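Local coordinates for protein acetyltransferase, GNAT family (Bacillus anthracis str. Sterne, PDB 3FBU) that binds coenzyme A and, as a GNAT-family acetyltransferase, probably transfers the acetyl group of acetyl-CoA to an amine of an acceptor substrate, at residues A[1-13]-A[97-110]. Sequence-based numbering, arbitrary orientation.
Sequences MFIKAERLLIRKF and KGYASEAAQATLKY. With COA (coenzyme A), chain C.
Arg7 and Glu102 tie the N-terminal hairpin to the helix that starts at Tyr99. Glu102 reaches out extended, CG anti to the backbone N (chi1 175°), and uses both carboxylate oxygens on the same residue. Glu102 OE2 takes the backbone N of Arg7 at 2.7 Å in a nearly straight bond. Glu102 OE1 forms the salt bridge, 2.7 Å from Arg7 NE, and also accepts from Arg7 NH2. Guanidinium and carboxylate lie nearly coplanar, 16° apart. The far end of the guanidinium holds the carbonyl of Lys97: NH1 and NH2 both donate to Lys97 O, from the same face of its plane. Tyr99 CE1 sits over one guanidinium face, 3.5 Å from Arg7 CZ, with the planes well tilted. These contacts fix the arginine's rotation beside the first turn of the helix.

Farther along, the packing is mostly apolar. Leu8 rests CD2 against the Glu102 stem and CD1 on Ala103, while Ile10 CD1 meets Thr107 OG1 and Ala103 O. The Thr107 hydroxyl donates to Ala103 O within the helix. Ile3 CG2 touches Ala106 CB at 3.6 Å, and its CD1 lies against Tyr110 CB. Met1 closes this end: Met1 CG meets Tyr110 CE2 at 3.6 Å, and the sulfur makes an oblique Met-aromatic contact with that ring.

Strands 3-4 and 8-10 form an antiparallel hairpin at one edge of the sheet, and helix 99-114 packs obliquely on this hairpin and also on strands 68-79 and 83-90. At the N-terminal end of this helix, Gly98 N, Ala100 N, and Ser101 N and OG bind the coenzyme A pyrophosphate, the arrangement characteristic of the GNAT acetyl-CoA site.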
ATOM      1  N   MET A   1      -0.607 -11.172  28.707  1.00 47.92           N
ATOM      2  CA  MET A   1      -1.634 -10.195  28.238  1.00 47.37           C
ATOM      3  C   MET A   1      -2.947 -10.936  27.998  1.00 46.75           C
ATOM      4  O   MET A   1      -2.948 -12.014  27.401  1.00 47.43           O
ATOM      5  CB  MET A   1      -1.183  -9.512  26.928  1.00 48.13           C
ATOM      6  CG  MET A   1       0.029  -8.564  27.061  1.00 50.06           C
ATOM      7  SD  MET A   1       0.589  -7.843  25.490  1.00 55.09           S
ATOM      8  CE  MET A   1      -0.711  -6.667  25.109  1.00 51.09           C
ATOM      9  N   PHE A   2      -4.044 -10.383  28.519  1.00 45.48           N
ATOM     10  CA  PHE A   2      -5.378 -10.593  27.940  1.00 44.15           C
ATOM     11  C   PHE A   2      -6.021  -9.227  27.819  1.00 42.61           C
ATOM     12  O   PHE A   2      -6.255  -8.555  28.816  1.00 42.84           O
ATOM     13  CB  PHE A   2      -6.284 -11.500  28.748  1.00 44.90           C
ATOM     14  CG  PHE A   2      -7.603 -11.754  28.078  1.00 45.75           C
ATOM     15  CD1 PHE A   2      -8.667 -10.882  28.271  1.00 45.82           C
ATOM     16  CD2 PHE A   2      -7.773 -12.832  27.216  1.00 46.34           C
ATOM     17  CE1 PHE A   2      -9.875 -11.093  27.641  1.00 46.47           C
ATOM     18  CE2 PHE A   2      -8.981 -13.055  26.592  1.00 45.78           C
ATOM     19  CZ  PHE A   2     -10.035 -12.183  26.801  1.00 46.61           C
ATOM     20  N   ILE A   3      -6.296  -8.829  26.589  1.00 40.51           N
ATOM     21  CA  ILE A   3      -6.708  -7.470  26.277  1.00 39.32           C
ATOM     22  C   ILE A   3      -7.944  -7.584  25.401  1.00 37.91           C
ATOM     23  O   ILE A   3      -7.961  -8.336  24.433  1.00 36.36           O
ATOM     24  CB  ILE A   3      -5.572  -6.705  25.520  1.00 39.19           C
ATOM     25  CG1 ILE A   3      -4.280  -6.667  26.352  1.00 39.63           C
ATOM     26  CG2 ILE A   3      -5.998  -5.290  25.177  1.00 40.30           C
ATOM     27  CD1 ILE A   3      -3.060  -6.100  25.596  1.00 38.69           C
ATOM     28  N   LYS A   4      -8.992  -6.853  25.759  1.00 36.70           N
ATOM     29  CA  LYS A   4     -10.196  -6.795  24.946  1.00 36.48           C
ATOM     30  C   LYS A   4     -10.227  -5.425  24.290  1.00 35.09           C
ATOM     31  O   LYS A   4     -10.145  -4.412  24.970  1.00 34.91           O
ATOM     32  CB  LYS A   4     -11.461  -7.008  25.802  1.00 36.63           C
ATOM     33  CG  LYS A   4     -11.593  -8.424  26.397  1.00 38.53           C
ATOM     34  CD  LYS A   4     -12.867  -8.603  27.276  1.00 38.48           C
ATOM     35  CE  LYS A   4     -12.975 -10.035  27.832  1.00 39.34           C
ATOM     36  NZ  LYS A   4     -14.171 -10.269  28.710  1.00 40.61           N
ATOM     37  N   ALA A   5     -10.330  -5.397  22.973  1.00 33.69           N
ATOM     38  CA  ALA A   5     -10.599  -4.159  22.251  1.00 33.50           C
ATOM     39  C   ALA A   5     -12.046  -4.186  21.712  1.00 32.57           C
ATOM     40  O   ALA A   5     -12.848  -5.041  22.087  1.00 32.50           O
ATOM     41  CB  ALA A   5      -9.579  -3.958  21.120  1.00 32.15           C
ATOM     42  N   GLU A   6     -12.371  -3.236  20.848  1.00 32.06           N
ATOM     43  CA  GLU A   6     -13.680  -3.167  20.197  1.00 32.31           C
ATOM     44  C   GLU A   6     -14.041  -4.417  19.365  1.00 30.83           C
ATOM     45  O   GLU A   6     -15.071  -5.044  19.603  1.00 30.11           O
ATOM     46  CB  GLU A   6     -13.743  -1.912  19.315  1.00 32.85           C
ATOM     47  CG  GLU A   6     -13.974  -0.631  20.124  1.00 36.44           C
ATOM     48  CD  GLU A   6     -13.862   0.671  19.308  1.00 36.73           C
ATOM     49  OE1 GLU A   6     -13.460   0.636  18.112  1.00 44.43           O
ATOM     50  OE2 GLU A   6     -14.189   1.743  19.886  1.00 43.57           O
ATOM     51  N   ARG A   7     -13.189  -4.768  18.402  1.00 28.95           N
ATOM     52  CA  ARG A   7     -13.458  -5.856  17.460  1.00 27.83           C
ATOM     53  C   ARG A   7     -12.555  -7.085  17.658  1.00 26.61           C
ATOM     54  O   ARG A   7     -12.750  -8.118  16.995  1.00 26.03           O
ATOM     55  CB  ARG A   7     -13.259  -5.365  16.036  1.00 27.62           C
ATOM     56  CG  ARG A   7     -14.128  -4.167  15.635  1.00 27.99           C
ATOM     57  CD  ARG A   7     -13.768  -3.731  14.239  1.00 27.57           C
ATOM     58  NE  ARG A   7     -12.410  -3.183  14.220  1.00 27.16           N
ATOM     59  CZ  ARG A   7     -11.753  -2.829  13.125  1.00 27.59           C
ATOM     60  NH1 ARG A   7     -12.307  -2.950  11.923  1.00 28.28           N
ATOM     61  NH2 ARG A   7     -10.515  -2.361  13.235  1.00 29.39           N
ATOM     62  N   LEU A   8     -11.561  -6.980  18.541  1.00 25.07           N
ATOM     63  CA  LEU A   8     -10.563  -8.042  18.693  1.00 24.85           C
ATOM     64  C   LEU A   8     -10.113  -8.186  20.119  1.00 23.85           C
ATOM     65  O   LEU A   8     -10.308  -7.296  20.955  1.00 23.47           O
ATOM     66  CB  LEU A   8      -9.342  -7.764  17.790  1.00 24.93           C
ATOM     67  CG  LEU A   8      -8.676  -6.398  17.901  1.00 25.91           C
ATOM     68  CD1 LEU A   8      -7.654  -6.380  19.041  1.00 28.50           C
ATOM     69  CD2 LEU A   8      -8.049  -5.966  16.547  1.00 24.34           C
ATOM     70  N   LEU A   9      -9.491  -9.322  20.397  1.00 23.28           N
ATOM     71  CA  LEU A   9      -8.842  -9.552  21.660  1.00 23.76           C
ATOM     72  C   LEU A   9      -7.419 -10.030  21.412  1.00 23.02           C
ATOM     73  O   LEU A   9      -7.108 -10.545  20.343  1.00 21.09           O
ATOM     74  CB  LEU A   9      -9.595 -10.571  22.508  1.00 24.65           C
ATOM     75  CG  LEU A   9      -9.800 -12.007  22.032  1.00 25.97           C
ATOM     76  CD1 LEU A   9      -8.555 -12.907  22.255  1.00 27.98           C
ATOM     77  CD2 LEU A   9     -11.020 -12.591  22.803  1.00 25.65           C
ATOM     78  N   ILE A  10      -6.583  -9.845  22.420  1.00 22.97           N
ATOM     79  CA  ILE A  10      -5.205 -10.318  22.386  1.00 22.95           C
ATOM     80  C   ILE A  10      -5.061 -11.266  23.552  1.00 23.58           C
ATOM     81  O   ILE A  10      -5.469 -10.962  24.667  1.00 23.80           O
ATOM     82  CB  ILE A  10      -4.200  -9.167  22.541  1.00 22.44           C
ATOM     83  CG1 ILE A  10      -4.490  -8.090  21.487  1.00 22.42           C
ATOM     84  CG2 ILE A  10      -2.778  -9.686  22.397  1.00 22.54           C
ATOM     85  CD1 ILE A  10      -3.689  -6.848  21.643  1.00 22.68           C
ATOM     86  N   ARG A  11      -4.465 -12.421  23.304  1.00 24.30           N
ATOM     87  CA  ARG A  11      -4.261 -13.398  24.356  1.00 24.10           C
ATOM     88  C   ARG A  11      -2.906 -14.073  24.117  1.00 24.84           C
ATOM     89  O   ARG A  11      -2.204 -13.737  23.154  1.00 23.79           O
ATOM     90  CB  ARG A  11      -5.426 -14.412  24.364  1.00 24.47           C
ATOM     91  CG  ARG A  11      -5.550 -15.278  23.085  1.00 24.07           C
ATOM     92  CD  ARG A  11      -6.422 -16.505  23.291  1.00 24.88           C
ATOM     93  NE  ARG A  11      -6.820 -17.157  22.038  1.00 24.72           N
ATOM     94  CZ  ARG A  11      -6.015 -17.910  21.269  1.00 25.08           C
ATOM     95  NH1 ARG A  11      -4.760 -18.114  21.590  1.00 23.20           N
ATOM     96  NH2 ARG A  11      -6.475 -18.449  20.143  1.00 25.48           N
ATOM     97  N   LYS A  12      -2.514 -14.995  24.996  1.00 25.16           N
ATOM     98  CA  LYS A  12      -1.313 -15.797  24.753  1.00 25.22           C
ATOM     99  C   LYS A  12      -1.637 -16.955  23.791  1.00 24.45           C
ATOM    100  O   LYS A  12      -2.800 -17.361  23.653  1.00 24.06           O
ATOM    101  CB  LYS A  12      -0.688 -16.279  26.064  1.00 25.94           C
ATOM    102  CG  LYS A  12       0.126 -15.194  26.755  1.00 28.64           C
ATOM    103  CD  LYS A  12       0.343 -15.441  28.234  1.00 29.67           C
ATOM    104  CE  LYS A  12       1.232 -16.615  28.520  1.00 33.67           C
ATOM    105  NZ  LYS A  12       1.657 -16.579  29.979  1.00 35.82           N
ATOM    106  N   PHE A  13      -0.605 -17.443  23.112  1.00 23.56           N
ATOM    107  CA  PHE A  13      -0.731 -18.506  22.119  1.00 23.40           C
ATOM    108  C   PHE A  13      -1.147 -19.823  22.788  1.00 23.23           C
ATOM    109  O   PHE A  13      -0.752 -20.079  23.914  1.00 22.19           O
ATOM    110  CB  PHE A  13       0.624 -18.751  21.446  1.00 22.52           C
ATOM    111  CG  PHE A  13       0.895 -17.872  20.251  1.00 21.88           C
ATOM    112  CD1 PHE A  13       0.087 -17.936  19.132  1.00 19.93           C
ATOM    113  CD2 PHE A  13       2.013 -17.030  20.220  1.00 18.93           C
ATOM    114  CE1 PHE A  13       0.358 -17.144  17.999  1.00 20.48           C
ATOM    115  CE2 PHE A  13       2.272 -16.230  19.117  1.00 18.55           C
ATOM    116  CZ  PHE A  13       1.450 -16.285  17.997  1.00 20.30           C
ATOM    117  N   LYS A  97      -7.953  -2.851   7.396  1.00 26.36           N
ATOM    118  CA  LYS A  97      -9.201  -2.718   8.130  1.00 26.44           C
ATOM    119  C   LYS A  97      -8.982  -2.104   9.517  1.00 25.62           C
ATOM    120  O   LYS A  97      -9.925  -1.916  10.271  1.00 26.08           O
ATOM    121  CB  LYS A  97      -9.886  -4.070   8.245  1.00 27.35           C
ATOM    122  CG  LYS A  97     -10.147  -4.755   6.895  1.00 28.20           C
ATOM    123  CD  LYS A  97     -10.444  -6.258   7.109  1.00 29.58           C
ATOM    124  CE  LYS A  97     -10.576  -7.017   5.770  1.00 32.30           C
ATOM    125  NZ  LYS A  97     -11.654  -6.393   4.914  1.00 34.29           N
ATOM    126  N   GLY A  98      -7.749  -1.729   9.846  1.00 24.26           N
ATOM    127  CA  GLY A  98      -7.498  -1.114  11.140  1.00 22.80           C
ATOM    128  C   GLY A  98      -7.208  -2.072  12.270  1.00 21.58           C
ATOM    129  O   GLY A  98      -7.118  -1.657  13.427  1.00 21.41           O
ATOM    130  N   TYR A  99      -7.029  -3.343  11.953  1.00 20.88           N
ATOM    131  CA  TYR A  99      -6.810  -4.335  12.996  1.00 20.59           C
ATOM    132  C   TYR A  99      -5.473  -4.139  13.713  1.00 19.02           C
ATOM    133  O   TYR A  99      -5.431  -4.224  14.935  1.00 18.10           O
ATOM    134  CB  TYR A  99      -6.905  -5.748  12.441  1.00 21.96           C
ATOM    135  CG  TYR A  99      -8.316  -6.137  11.987  1.00 22.67           C
ATOM    136  CD1 TYR A  99      -9.440  -5.725  12.683  1.00 22.54           C
ATOM    137  CD2 TYR A  99      -8.494  -6.946  10.886  1.00 25.90           C
ATOM    138  CE1 TYR A  99     -10.721  -6.109  12.272  1.00 24.41           C
ATOM    139  CE2 TYR A  99      -9.749  -7.343  10.478  1.00 25.07           C
ATOM    140  CZ  TYR A  99     -10.860  -6.913  11.169  1.00 25.04           C
ATOM    141  OH  TYR A  99     -12.115  -7.289  10.744  1.00 27.03           O
ATOM    142  N   ALA A 100      -4.398  -3.939  12.953  1.00 18.57           N
ATOM    143  CA  ALA A 100      -3.067  -3.782  13.585  1.00 18.71           C
ATOM    144  C   ALA A 100      -3.103  -2.572  14.494  1.00 18.91           C
ATOM    145  O   ALA A 100      -2.644  -2.635  15.630  1.00 17.78           O
ATOM    146  CB  ALA A 100      -1.945  -3.683  12.571  1.00 18.53           C
ATOM    147  N   SER A 101      -3.652  -1.459  14.007  1.00 18.33           N
ATOM    148  CA  SER A 101      -3.657  -0.244  14.829  1.00 19.34           C
ATOM    149  C   SER A 101      -4.524  -0.400  16.068  1.00 19.20           C
ATOM    150  O   SER A 101      -4.138   0.044  17.151  1.00 19.99           O
ATOM    151  CB  SER A 101      -4.107   0.979  14.020  1.00 20.39           C
ATOM    152  OG  SER A 101      -3.308   1.093  12.839  1.00 23.39           O
ATOM    153  N   GLU A 102      -5.664  -1.061  15.922  1.00 18.74           N
ATOM    154  CA  GLU A 102      -6.559  -1.317  17.057  1.00 17.66           C
ATOM    155  C   GLU A 102      -5.865  -2.187  18.097  1.00 16.71           C
ATOM    156  O   GLU A 102      -5.893  -1.871  19.273  1.00 15.87           O
ATOM    157  CB  GLU A 102      -7.902  -1.950  16.589  1.00 18.29           C
ATOM    158  CG  GLU A 102      -8.807  -2.338  17.746  1.00 19.21           C
ATOM    159  CD  GLU A 102     -10.178  -2.903  17.299  1.00 20.83           C
ATOM    160  OE1 GLU A 102     -10.571  -2.681  16.147  1.00 27.58           O
ATOM    161  OE2 GLU A 102     -10.820  -3.588  18.107  1.00 27.74           O
ATOM    162  N   ALA A 103      -5.198  -3.257  17.646  1.00 15.78           N
ATOM    163  CA  ALA A 103      -4.507  -4.159  18.558  1.00 16.44           C
ATOM    164  C   ALA A 103      -3.328  -3.466  19.236  1.00 16.53           C
ATOM    165  O   ALA A 103      -3.114  -3.639  20.444  1.00 16.56           O
ATOM    166  CB  ALA A 103      -4.040  -5.402  17.821  1.00 15.75           C
ATOM    167  N   ALA A 104      -2.580  -2.682  18.456  1.00 16.96           N
ATOM    168  CA  ALA A 104      -1.372  -2.024  18.965  1.00 17.77           C
ATOM    169  C   ALA A 104      -1.751  -0.919  19.918  1.00 18.07           C
ATOM    170  O   ALA A 104      -1.105  -0.769  20.936  1.00 17.67           O
ATOM    171  CB  ALA A 104      -0.511  -1.482  17.817  1.00 18.48           C
ATOM    172  N   GLN A 105      -2.825  -0.183  19.629  1.00 19.57           N
ATOM    173  CA  GLN A 105      -3.338   0.853  20.556  1.00 20.09           C
ATOM    174  C   GLN A 105      -3.688   0.240  21.916  1.00 19.43           C
ATOM    175  O   GLN A 105      -3.305   0.750  22.975  1.00 19.40           O
ATOM    176  CB  GLN A 105      -4.553   1.594  19.947  1.00 21.22           C
ATOM    177  CG  GLN A 105      -5.092   2.797  20.755  1.00 23.23           C
ATOM    178  CD  GLN A 105      -6.182   3.583  20.008  1.00 26.83           C
ATOM    179  OE1 GLN A 105      -6.495   3.303  18.831  1.00 32.87           O
ATOM    180  NE2 GLN A 105      -6.771   4.582  20.692  1.00 34.65           N
ATOM    181  N   ALA A 106      -4.412  -0.869  21.867  1.00 19.18           N
ATOM    182  CA  ALA A 106      -4.806  -1.616  23.055  1.00 18.14           C
ATOM    183  C   ALA A 106      -3.612  -2.133  23.851  1.00 16.91           C
ATOM    184  O   ALA A 106      -3.633  -2.127  25.075  1.00 16.86           O
ATOM    185  CB  ALA A 106      -5.721  -2.783  22.650  1.00 16.80           C
ATOM    186  N   THR A 107      -2.566  -2.577  23.160  1.00 16.87           N
ATOM    187  CA  THR A 107      -1.343  -3.024  23.809  1.00 17.73           C
ATOM    188  C   THR A 107      -0.621  -1.885  24.525  1.00 17.54           C
ATOM    189  O   THR A 107      -0.215  -2.049  25.661  1.00 18.14           O
ATOM    190  CB  THR A 107      -0.414  -3.729  22.785  1.00 17.86           C
ATOM    191  OG1 THR A 107      -1.141  -4.787  22.130  1.00 18.79           O
ATOM    192  CG2 THR A 107       0.860  -4.300  23.469  1.00 16.25           C
ATOM    193  N   LEU A 108      -0.486  -0.722  23.877  1.00 17.81           N
ATOM    194  CA  LEU A 108       0.117   0.452  24.522  1.00 18.84           C
ATOM    195  C   LEU A 108      -0.618   0.785  25.809  1.00 19.24           C
ATOM    196  O   LEU A 108      -0.010   1.026  26.827  1.00 18.89           O
ATOM    197  CB  LEU A 108       0.107   1.676  23.582  1.00 18.79           C
ATOM    198  CG  LEU A 108       0.894   1.625  22.285  1.00 19.28           C
ATOM    199  CD1 LEU A 108       0.688   2.905  21.452  1.00 21.11           C
ATOM    200  CD2 LEU A 108       2.376   1.357  22.491  1.00 19.10           C
ATOM    201  N   LYS A 109      -1.943   0.802  25.739  1.00 20.28           N
ATOM    202  CA  LYS A 109      -2.784   1.125  26.887  1.00 21.33           C
ATOM    203  C   LYS A 109      -2.546   0.173  28.055  1.00 21.13           C
ATOM    204  O   LYS A 109      -2.367   0.592  29.204  1.00 20.51           O
ATOM    205  CB  LYS A 109      -4.262   1.064  26.467  1.00 21.89           C
ATOM    206  CG  LYS A 109      -4.689   2.130  25.477  1.00 25.40           C
ATOM    207  CD  LYS A 109      -6.211   2.016  25.051  1.00 26.59           C
ATOM    208  CE  LYS A 109      -6.692   3.103  24.059  1.00 31.01           C
ATOM    209  NZ  LYS A 109      -8.150   2.979  23.631  1.00 33.28           N
ATOM    210  N   TYR A 110      -2.516  -1.114  27.745  1.00 21.74           N
ATOM    211  CA  TYR A 110      -2.167  -2.156  28.712  1.00 21.74           C
ATOM    212  C   TYR A 110      -0.773  -1.949  29.283  1.00 21.38           C
ATOM    213  O   TYR A 110      -0.591  -1.990  30.495  1.00 20.88           O
ATOM    214  CB  TYR A 110      -2.268  -3.516  28.063  1.00 23.44           C
ATOM    215  CG  TYR A 110      -2.030  -4.696  28.986  1.00 23.43           C
ATOM    216  CD1 TYR A 110      -3.050  -5.189  29.791  1.00 28.58           C
ATOM    217  CD2 TYR A 110      -0.807  -5.339  29.014  1.00 24.95           C
ATOM    218  CE1 TYR A 110      -2.839  -6.283  30.630  1.00 27.06           C
ATOM    219  CE2 TYR A 110      -0.588  -6.442  29.847  1.00 25.30           C
ATOM    220  CZ  TYR A 110      -1.608  -6.896  30.645  1.00 27.08           C
ATOM    221  OH  TYR A 110      -1.395  -7.980  31.448  1.00 29.86           O
TER
HETATM  222  N1A COA C 169       1.108   2.962   1.133  1.00 25.68           N
HETATM  223  C2A COA C 169       0.678   3.919   2.016  1.00 26.78           C
HETATM  224  N3A COA C 169      -0.140   3.576   3.060  1.00 25.78           N
HETATM  225  C4A COA C 169      -0.508   2.275   3.210  1.00 27.28           C
HETATM  226  C5A COA C 169      -0.082   1.293   2.332  1.00 27.00           C
HETATM  227  C6A COA C 169       0.761   1.641   1.279  1.00 24.47           C
HETATM  228  N6A COA C 169       1.219   0.722   0.427  1.00 27.45           N
HETATM  229  N7A COA C 169      -0.605   0.127   2.736  1.00 25.62           N
HETATM  230  C8A COA C 169      -1.359   0.337   3.833  1.00 26.50           C
HETATM  231  N9A COA C 169      -1.311   1.675   4.133  1.00 26.49           N
HETATM  232  C1B COA C 169      -1.843   2.375   5.310  1.00 28.06           C
HETATM  233  C2B COA C 169      -3.352   2.197   5.489  1.00 29.37           C
HETATM  234  O2B COA C 169      -4.098   3.105   4.687  1.00 32.75           O
HETATM  235  C3B COA C 169      -3.462   2.467   6.975  1.00 29.16           C
HETATM  236  O3B COA C 169      -3.488   3.862   7.229  1.00 31.07           O
HETATM  237  P3B COA C 169      -4.852   4.727   7.354  1.00 34.18           P
HETATM  238  O7A COA C 169      -4.569   6.071   7.943  1.00 36.31           O
HETATM  239  O8A COA C 169      -5.445   4.829   5.973  1.00 36.44           O
HETATM  240  O9A COA C 169      -5.765   3.948   8.275  1.00 33.95           O
HETATM  241  C4B COA C 169      -2.168   1.868   7.548  1.00 26.34           C
HETATM  242  O4B COA C 169      -1.242   1.869   6.495  1.00 25.69           O
HETATM  243  C5B COA C 169      -2.341   0.437   8.042  1.00 26.05           C
HETATM  244  O5B COA C 169      -3.145   0.489   9.205  1.00 24.96           O
HETATM  245  P1A COA C 169      -3.921  -0.811   9.722  1.00 22.73           P
HETATM  246  O1A COA C 169      -5.123  -1.061   8.827  1.00 22.85           O
HETATM  247  O2A COA C 169      -4.271  -0.638  11.147  1.00 21.05           O
HETATM  248  O3A COA C 169      -2.789  -1.940   9.572  1.00 21.40           O
HETATM  249  P2A COA C 169      -3.004  -3.454   9.057  1.00 21.94           P
HETATM  250  O4A COA C 169      -4.076  -4.110   9.892  1.00 19.59           O
HETATM  251  O5A COA C 169      -3.255  -3.430   7.545  1.00 23.59           O
HETATM  252  O6A COA C 169      -1.543  -4.073   9.369  1.00 21.48           O
HETATM  253  CBP COA C 169       0.821  -4.332   9.155  1.00 19.16           C
HETATM  254  CCP COA C 169      -0.344  -3.341   9.169  1.00 22.46           C
HETATM  255  CDP COA C 169       0.695  -5.136  10.462  1.00 18.10           C
HETATM  256  CEP COA C 169       2.069  -3.450   9.092  1.00 18.65           C
HETATM  257  CAP COA C 169       0.716  -5.252   7.910  1.00 21.57           C
HETATM  258  OAP COA C 169       0.904  -4.522   6.708  1.00 21.96           O
HETATM  259  C9P COA C 169       1.744  -6.343   7.899  1.00 20.89           C
HETATM  260  O9P COA C 169       1.563  -7.463   8.674  1.00 20.03           O
HETATM  261  N8P COA C 169       2.879  -6.186   7.210  1.00 23.74           N
HETATM  262  C7P COA C 169       3.820  -7.291   7.034  1.00 23.46           C
HETATM  263  C6P COA C 169       4.644  -7.580   8.276  1.00 22.46           C
HETATM  264  C5P COA C 169       5.497  -6.377   8.679  1.00 25.26           C
HETATM  265  O5P COA C 169       6.261  -5.793   7.878  1.00 25.18           O
HETATM  266  N4P COA C 169       5.400  -6.025   9.944  1.00 26.29           N
HETATM  267  C3P COA C 169       6.052  -4.814  10.457  1.00 28.15           C
HETATM  268  C2P COA C 169       7.518  -4.985  10.785  1.00 30.02           C
HETATM  269  S1P COA C 169       8.172  -3.493  11.595  1.00 36.30           S